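Local structure of 2,3-bisphosphoglycerate-independent phosphoglycerate mutase (Pyrococcus horikoshii, 2ZKT) at residues 37-48 against 372-383; 337-348 against 360-368. The protein probably catalyses the interconversion of 2-phosphoglycerate and 3-phosphoglycerate in glycolysis, as a metal-binding mutase of the alkaline phosphatase superfamily. All blocks are in the same frame, centred on the assembly; numbering follows the deposited sequence.

Contact 1 of 2, residues 37-48 against 372-383; sequences MDKLAEIGILGQ and TDDTKRFGEREA. With CA (calcium ion), chain F.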
# COMPACT_ATOMS: atom_id res chain seq x y z
N MET B 37 -2.19 9.29 1.63
CA MET B 37 -3.41 9.34 2.44
C MET B 37 -3.02 9.19 3.93
O MET B 37 -3.65 9.81 4.80
CB MET B 37 -4.41 8.26 1.99
CG MET B 37 -5.05 8.59 0.62
SD MET B 37 -6.34 7.45 0.01
CE MET B 37 -5.37 6.28 -1.00
N ASP B 38 -1.98 8.41 4.22
CA ASP B 38 -1.53 8.24 5.62
C ASP B 38 -1.00 9.58 6.15
O ASP B 38 -1.18 9.91 7.32
CB ASP B 38 -0.40 7.19 5.73
CG ASP B 38 -0.87 5.76 5.40
OD1 ASP B 38 -2.07 5.59 5.07
OD2 ASP B 38 -0.04 4.82 5.48
N LYS B 39 -0.32 10.33 5.29
CA LYS B 39 0.22 11.64 5.67
C LYS B 39 -0.95 12.57 5.99
O LYS B 39 -0.94 13.29 7.01
CB LYS B 39 1.04 12.22 4.51
CG LYS B 39 1.57 13.63 4.77
CD LYS B 39 1.34 14.54 3.56
CE LYS B 39 2.14 14.07 2.34
NZ LYS B 39 3.02 15.14 1.77
N LEU B 40 -1.97 12.56 5.13
CA LEU B 40 -3.15 13.40 5.34
C LEU B 40 -3.94 12.98 6.59
O LEU B 40 -4.43 13.84 7.34
CB LEU B 40 -4.06 13.34 4.10
CG LEU B 40 -3.55 14.10 2.87
CD1 LEU B 40 -4.52 13.89 1.69
CD2 LEU B 40 -3.42 15.59 3.20
N ALA B 41 -4.05 11.67 6.82
CA ALA B 41 -4.75 11.19 8.01
C ALA B 41 -3.96 11.63 9.24
O ALA B 41 -4.52 11.93 10.30
CB ALA B 41 -4.85 9.65 7.99
N GLU B 42 -2.64 11.69 9.08
CA GLU B 42 -1.78 12.06 10.19
C GLU B 42 -1.97 13.51 10.63
O GLU B 42 -2.06 13.78 11.81
CB GLU B 42 -0.32 11.77 9.84
CG GLU B 42 0.65 11.78 11.03
CD GLU B 42 1.00 13.18 11.50
OE1 GLU B 42 1.49 13.98 10.66
OE2 GLU B 42 0.80 13.49 12.70
N ILE B 43 -2.04 14.46 9.69
CA ILE B 43 -2.24 15.86 10.09
C ILE B 43 -3.73 16.24 10.09
O ILE B 43 -4.11 17.34 10.49
CB ILE B 43 -1.45 16.85 9.16
CG1 ILE B 43 -1.61 16.46 7.69
CG2 ILE B 43 0.03 16.84 9.51
CD1 ILE B 43 -2.91 16.86 7.06
N GLY B 44 -4.57 15.29 9.65
CA GLY B 44 -6.01 15.54 9.62
C GLY B 44 -6.81 14.85 10.71
O GLY B 44 -6.30 14.56 11.81
N ILE B 45 -8.07 14.56 10.40
CA ILE B 45 -8.97 13.91 11.32
C ILE B 45 -9.69 12.82 10.53
O ILE B 45 -9.97 13.00 9.34
CB ILE B 45 -9.97 14.95 11.90
CG1 ILE B 45 -10.76 14.35 13.07
CG2 ILE B 45 -10.91 15.46 10.81
CD1 ILE B 45 -11.65 15.39 13.78
N LEU B 46 -9.98 11.70 11.19
CA LEU B 46 -10.66 10.57 10.55
C LEU B 46 -12.05 10.27 11.13
O LEU B 46 -12.38 10.65 12.26
CB LEU B 46 -9.79 9.31 10.68
CG LEU B 46 -8.91 8.86 9.50
CD1 LEU B 46 -8.07 9.99 8.96
CD2 LEU B 46 -8.02 7.70 9.97
N GLY B 47 -12.85 9.55 10.33
CA GLY B 47 -14.18 9.15 10.76
C GLY B 47 -14.74 8.05 9.87
O GLY B 47 -14.09 7.61 8.91
N GLN B 48 -15.95 7.59 10.19
CA GLN B 48 -16.63 6.55 9.42
C GLN B 48 -17.94 7.17 8.98
O GLN B 48 -18.61 7.85 9.78
CB GLN B 48 -16.97 5.32 10.27
CG GLN B 48 -15.85 4.74 11.08
CD GLN B 48 -16.28 3.46 11.80
OE1 GLN B 48 -16.31 2.38 11.20
NE2 GLN B 48 -16.64 3.58 13.08
N THR B 372 -6.78 18.23 14.22
CA THR B 372 -6.23 16.89 13.96
C THR B 372 -6.31 15.94 15.16
O THR B 372 -5.93 16.31 16.27
CB THR B 372 -4.76 16.97 13.43
OG1 THR B 372 -4.26 15.64 13.20
CG2 THR B 372 -3.86 17.66 14.42
N ASP B 373 -6.82 14.72 14.93
CA ASP B 373 -6.92 13.71 15.99
C ASP B 373 -5.59 12.94 16.01
O ASP B 373 -4.67 13.30 15.28
CB ASP B 373 -8.14 12.77 15.75
CG ASP B 373 -8.09 12.02 14.38
OD1 ASP B 373 -6.98 11.85 13.80
OD2 ASP B 373 -9.18 11.58 13.91
N ASP B 374 -5.47 11.89 16.82
CA ASP B 374 -4.20 11.17 16.86
C ASP B 374 -4.08 9.93 15.96
O ASP B 374 -3.30 9.03 16.25
CB ASP B 374 -3.84 10.78 18.31
CG ASP B 374 -4.91 9.96 18.98
OD1 ASP B 374 -5.50 9.08 18.30
OD2 ASP B 374 -5.16 10.18 20.18
N THR B 375 -4.85 9.90 14.86
CA THR B 375 -4.76 8.78 13.93
C THR B 375 -3.49 9.00 13.10
O THR B 375 -3.10 10.15 12.82
CB THR B 375 -5.99 8.73 12.97
OG1 THR B 375 -6.14 10.00 12.33
CG2 THR B 375 -7.27 8.37 13.73
N LYS B 376 -2.84 7.91 12.69
CA LYS B 376 -1.59 7.98 11.92
C LYS B 376 -1.69 7.54 10.46
O LYS B 376 -0.98 8.09 9.61
CB LYS B 376 -0.50 7.15 12.63
CG LYS B 376 -0.15 7.63 14.03
CD LYS B 376 0.40 9.06 14.01
CE LYS B 376 0.80 9.53 15.41
NZ LYS B 376 1.33 10.94 15.41
N ARG B 377 -2.53 6.55 10.17
CA ARG B 377 -2.69 6.06 8.79
C ARG B 377 -4.15 6.07 8.36
O ARG B 377 -5.06 6.25 9.19
CB ARG B 377 -2.14 4.64 8.65
CG ARG B 377 -0.63 4.55 8.64
CD ARG B 377 -0.18 3.10 8.48
NE ARG B 377 -0.80 2.24 9.48
CZ ARG B 377 -0.59 2.34 10.80
NH1 ARG B 377 0.24 3.27 11.27
NH2 ARG B 377 -1.22 1.53 11.64
N PHE B 378 -4.39 5.87 7.07
CA PHE B 378 -5.76 5.86 6.56
C PHE B 378 -6.25 4.43 6.34
O PHE B 378 -5.77 3.73 5.46
CB PHE B 378 -5.86 6.66 5.24
CG PHE B 378 -7.28 6.87 4.76
CD1 PHE B 378 -8.28 7.33 5.64
CD2 PHE B 378 -7.64 6.61 3.44
CE1 PHE B 378 -9.60 7.52 5.22
CE2 PHE B 378 -8.96 6.80 2.99
CZ PHE B 378 -9.95 7.25 3.89
N GLY B 379 -7.19 4.00 7.18
CA GLY B 379 -7.73 2.65 7.07
C GLY B 379 -9.01 2.51 7.87
O GLY B 379 -9.29 3.33 8.76
N GLU B 380 -9.78 1.46 7.59
CA GLU B 380 -11.04 1.25 8.30
C GLU B 380 -10.87 1.15 9.82
O GLU B 380 -11.65 1.76 10.56
CB GLU B 380 -11.77 0.01 7.75
CG GLU B 380 -12.30 0.20 6.33
CD GLU B 380 -11.32 -0.28 5.26
OE1 GLU B 380 -10.09 -0.12 5.44
OE2 GLU B 380 -11.79 -0.82 4.23
N ARG B 381 -9.89 0.39 10.30
CA ARG B 381 -9.71 0.27 11.74
C ARG B 381 -9.26 1.58 12.38
O ARG B 381 -9.61 1.88 13.52
CB ARG B 381 -8.74 -0.89 12.10
CG ARG B 381 -9.48 -2.19 12.51
CD ARG B 381 -10.42 -2.69 11.40
NE ARG B 381 -9.68 -3.29 10.29
CZ ARG B 381 -9.22 -4.55 10.28
NH1 ARG B 381 -9.42 -5.34 11.32
NH2 ARG B 381 -8.54 -5.00 9.24
N GLU B 382 -8.48 2.36 11.62
CA GLU B 382 -8.00 3.65 12.11
C GLU B 382 -9.19 4.64 12.15
O GLU B 382 -9.35 5.41 13.10
CB GLU B 382 -6.90 4.16 11.16
CG GLU B 382 -5.94 5.20 11.75
CD GLU B 382 -4.93 4.62 12.74
OE1 GLU B 382 -4.65 3.40 12.68
OE2 GLU B 382 -4.39 5.38 13.57
N ALA B 383 -10.04 4.60 11.12
CA ALA B 383 -11.20 5.49 11.06
C ALA B 383 -12.15 5.21 12.22
O ALA B 383 -12.90 6.07 12.68
CB ALA B 383 -11.91 5.24 9.73
CA CA F . -2.54 13.83 14.16
O HOH W 1 -4.73 12.61 12.74
O HOH W 2 -1.74 11.70 14.09
O HOH W 3 -0.77 15.07 14.13
O HOH W 4 -15.44 6.56 14.25
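L46 and M37 meet the F378 ring from different directions, the tight half of the contact. L46 CG lies at the ring edge, near its plane and 4.2 Å from F378 CD1, while L46 CD2 reaches R377 O at 3.4 Å. M37 SD stands 4.9 Å from the F378 ring centroid, 67° off the ring normal, an oblique Met-aromatic contact. F378 N donates to D38 OD1 at 3.1 Å and 174°, coming from above the carboxylate plane. Earlier in the same loop is an Asx turn, in which D373 OD1 accepts from T375 N and, on the same face of its plane, from T375 OG1. D373 CG sits between its own backbone N and carbonyl carbon (chi1 59°), which turns OD2 to the strand, where L46 N donates almost straight to it at 2.8 Å; G387 N is a second donor. An alanine in place of D373 removes both oxygens, and would probably leave L46 N and both T375 donors without this acceptor and the turn free to shift. The other end, toward solvent, is wetter, and its side-chain contacts are looser. Calcium binds E42 O at 2.4 Å, together with T372 OG1, D373 O and three waters. T372 OG1 also donates to G44 O at 2.7 Å. E42 and K376 run alongside, but their salt bridge is long, E42 OE2 to K376 NZ 3.8 Å.

Contact 2 of 2, residues 337-348 against 360-368; sequences EEVVIAITGDHS and PVPLLIAGG. With ZN (zinc ion), chain G.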
# COMPACT_ATOMS: atom_id res chain seq x y z
N GLU B 337 -3.66 25.13 3.57
CA GLU B 337 -4.27 26.22 4.33
C GLU B 337 -5.37 26.92 3.52
O GLU B 337 -6.23 27.62 4.04
CB GLU B 337 -3.16 27.21 4.73
CG GLU B 337 -3.71 28.49 5.38
CD GLU B 337 -4.68 28.14 6.49
OE1 GLU B 337 -4.31 27.38 7.38
OE2 GLU B 337 -5.78 28.70 6.49
N GLU B 338 -5.30 26.74 2.18
CA GLU B 338 -6.29 27.35 1.29
C GLU B 338 -7.33 26.33 0.80
O GLU B 338 -8.42 26.67 0.35
CB GLU B 338 -5.55 27.95 0.09
CG GLU B 338 -4.53 29.02 0.49
CD GLU B 338 -3.83 29.54 -0.76
OE1 GLU B 338 -3.16 28.76 -1.42
OE2 GLU B 338 -3.95 30.74 -1.04
N VAL B 339 -6.99 25.04 0.86
CA VAL B 339 -7.88 24.00 0.36
C VAL B 339 -8.16 22.94 1.42
O VAL B 339 -7.25 22.34 1.99
CB VAL B 339 -7.27 23.30 -0.90
CG1 VAL B 339 -8.25 22.32 -1.49
CG2 VAL B 339 -6.89 24.34 -1.94
N VAL B 340 -9.45 22.73 1.69
CA VAL B 340 -9.87 21.73 2.65
C VAL B 340 -10.09 20.45 1.85
O VAL B 340 -10.92 20.43 0.93
CB VAL B 340 -11.18 22.14 3.32
CG1 VAL B 340 -11.63 21.03 4.27
CG2 VAL B 340 -10.97 23.46 4.06
N ILE B 341 -9.36 19.39 2.19
CA ILE B 341 -9.50 18.14 1.46
C ILE B 341 -10.18 17.00 2.23
O ILE B 341 -9.90 16.75 3.41
CB ILE B 341 -8.13 17.66 0.92
CG1 ILE B 341 -8.32 16.41 0.05
CG2 ILE B 341 -7.20 17.35 2.08
CD1 ILE B 341 -7.05 15.97 -0.67
N ALA B 342 -11.09 16.32 1.53
CA ALA B 342 -11.81 15.20 2.12
C ALA B 342 -11.70 14.01 1.18
O ALA B 342 -11.84 14.14 -0.04
CB ALA B 342 -13.28 15.58 2.35
N ILE B 343 -11.45 12.83 1.75
CA ILE B 343 -11.33 11.63 0.93
C ILE B 343 -12.13 10.49 1.54
O ILE B 343 -12.05 10.22 2.74
CB ILE B 343 -9.86 11.19 0.81
CG1 ILE B 343 -9.04 12.31 0.14
CG2 ILE B 343 -9.76 9.89 0.01
CD1 ILE B 343 -7.54 12.07 0.12
N THR B 344 -12.92 9.82 0.72
CA THR B 344 -13.68 8.68 1.21
C THR B 344 -14.25 7.89 0.03
O THR B 344 -13.87 8.07 -1.11
CB THR B 344 -14.82 9.20 2.10
OG1 THR B 344 -15.43 8.11 2.78
CG2 THR B 344 -15.89 9.89 1.23
N GLY B 345 -15.15 6.95 0.36
CA GLY B 345 -15.86 6.25 -0.71
C GLY B 345 -17.36 6.52 -0.60
O GLY B 345 -17.89 6.80 0.47
N ASP B 346 -18.04 6.48 -1.76
CA ASP B 346 -19.49 6.64 -1.73
C ASP B 346 -20.17 5.44 -1.05
O ASP B 346 -21.34 5.47 -0.68
CB ASP B 346 -20.00 6.79 -3.17
CG ASP B 346 -19.54 5.61 -4.01
OD1 ASP B 346 -18.40 5.17 -3.80
OD2 ASP B 346 -20.30 5.16 -4.87
N HIS B 347 -19.39 4.34 -0.91
CA HIS B 347 -19.91 3.16 -0.22
C HIS B 347 -18.87 2.04 -0.14
O HIS B 347 -17.77 2.12 -0.69
CB HIS B 347 -21.16 2.67 -0.97
CG HIS B 347 -20.78 2.23 -2.36
ND1 HIS B 347 -20.07 1.10 -2.62
CD2 HIS B 347 -21.10 2.84 -3.59
CE1 HIS B 347 -19.97 1.03 -3.96
NE2 HIS B 347 -20.57 2.05 -4.57
N SER B 348 -19.21 0.98 0.62
CA SER B 348 -18.33 -0.19 0.71
C SER B 348 -18.68 -1.23 -0.36
O SER B 348 -19.84 -1.45 -0.70
CB SER B 348 -18.50 -0.82 2.10
OG SER B 348 -17.79 -0.01 3.05
N PRO B 360 -19.89 0.87 6.94
CA PRO B 360 -19.56 2.30 6.87
C PRO B 360 -18.26 2.48 6.09
O PRO B 360 -17.52 1.52 5.91
CB PRO B 360 -19.44 2.71 8.36
CG PRO B 360 -19.00 1.41 9.03
CD PRO B 360 -19.87 0.38 8.34
N VAL B 361 -17.98 3.70 5.64
CA VAL B 361 -16.79 3.93 4.83
C VAL B 361 -15.78 4.85 5.50
O VAL B 361 -16.14 5.88 6.07
CB VAL B 361 -17.20 4.53 3.45
CG1 VAL B 361 -15.97 4.63 2.54
CG2 VAL B 361 -18.27 3.67 2.81
N PRO B 362 -14.49 4.50 5.41
CA PRO B 362 -13.47 5.36 6.03
C PRO B 362 -13.50 6.74 5.39
O PRO B 362 -13.70 6.88 4.17
CB PRO B 362 -12.16 4.59 5.78
CG PRO B 362 -12.46 3.80 4.54
CD PRO B 362 -13.87 3.33 4.75
N LEU B 363 -13.31 7.76 6.22
CA LEU B 363 -13.34 9.15 5.79
C LEU B 363 -12.20 9.94 6.43
O LEU B 363 -11.89 9.76 7.60
CB LEU B 363 -14.68 9.79 6.22
CG LEU B 363 -14.80 11.33 6.21
CD1 LEU B 363 -14.55 11.85 4.78
CD2 LEU B 363 -16.18 11.76 6.69
N LEU B 364 -11.59 10.83 5.65
CA LEU B 364 -10.54 11.66 6.21
C LEU B 364 -10.74 13.09 5.71
O LEU B 364 -11.20 13.32 4.59
CB LEU B 364 -9.15 11.13 5.82
CG LEU B 364 -8.46 11.47 4.49
CD1 LEU B 364 -8.10 12.95 4.41
CD2 LEU B 364 -7.17 10.65 4.40
N ILE B 365 -10.42 14.05 6.58
CA ILE B 365 -10.52 15.46 6.23
C ILE B 365 -9.24 16.13 6.74
O ILE B 365 -8.84 15.94 7.90
CB ILE B 365 -11.74 16.13 6.89
CG1 ILE B 365 -13.02 15.40 6.49
CG2 ILE B 365 -11.80 17.60 6.48
CD1 ILE B 365 -14.28 15.93 7.18
N ALA B 366 -8.60 16.91 5.87
CA ALA B 366 -7.37 17.60 6.24
C ALA B 366 -7.35 18.98 5.60
O ALA B 366 -7.95 19.20 4.54
CB ALA B 366 -6.15 16.78 5.80
N GLY B 367 -6.65 19.92 6.25
CA GLY B 367 -6.58 21.27 5.72
C GLY B 367 -6.76 22.33 6.79
O GLY B 367 -6.79 22.03 7.99
N GLY B 368 -6.89 23.59 6.36
CA GLY B 368 -7.07 24.67 7.32
C GLY B 368 -8.33 24.49 8.14
O GLY B 368 -9.37 24.08 7.62
ZN ZN G . -20.16 3.55 -6.45
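I341 N donates to A366 O at 2.7 Å, and A366 N returns a bond to I341 O. The same exchange recurs two residues on, between I343 and L364, so I341-A366 and I343-L364 are the hydrogen-bonded pairs and A342-I365 between them is a non-hydrogen-bonded one. T344 OG1 adds a side-chain bond to P362 O from above the carbonyl plane; its 2.5 Å is short and best read with caution. The strands lie 170° apart in direction: in this alkaline phosphatase-type fold, strand 361-366 runs against both its neighbours, 339-344 and 45-50, in an otherwise parallel sheet. One face carries I341, I343, L364 and A366, three of which touch L40 of helix 35-43. On it L364 CG lies 3.9 Å from I343 CB, held between its own backbone N and carbonyl carbon (chi1 84°). I341 CG2 and A366 CB approach equally closely. G367 has backbone angles that suit glycine, and a CB would probably also clash with V339 O and V340 CA. Beyond T344, V361 wedges into the chain as it leaves the sheet, CG2 touching H347 C at 3.4 Å. That exit presents D346 OD2 and H347 NE2 to zinc, at 2.3 Å and 2.4 Å, with D13 and S60 completing the site. H347 ND1 also donates to S348 O, from above the carbonyl plane, and with zinc at NE2 this probably limits turning of the ring.

Contact 2 is nested, along the chain, inside the loop closed by contact 1, and their centres are about 10 Å apart. Strand 361-366 joins them. Probable hydrogen bonds run from L363 N to G47 O at 2.8 Å and from I45 N to I365 O at 3.0 Å. Side chains also pack: L46 CD1 on L364 CB and I43 CD1 on A366 CB, both at 3.5 Å. The calcium ion of contact 1 and the zinc ion of contact 2 lie 29.0 Å apart. The A366 side chain is about 10 Å from calcium, whereas the H347 side chain is about 4 Å from a second zinc; this two-zinc site is probably the active site, as in alkaline phosphatase relatives.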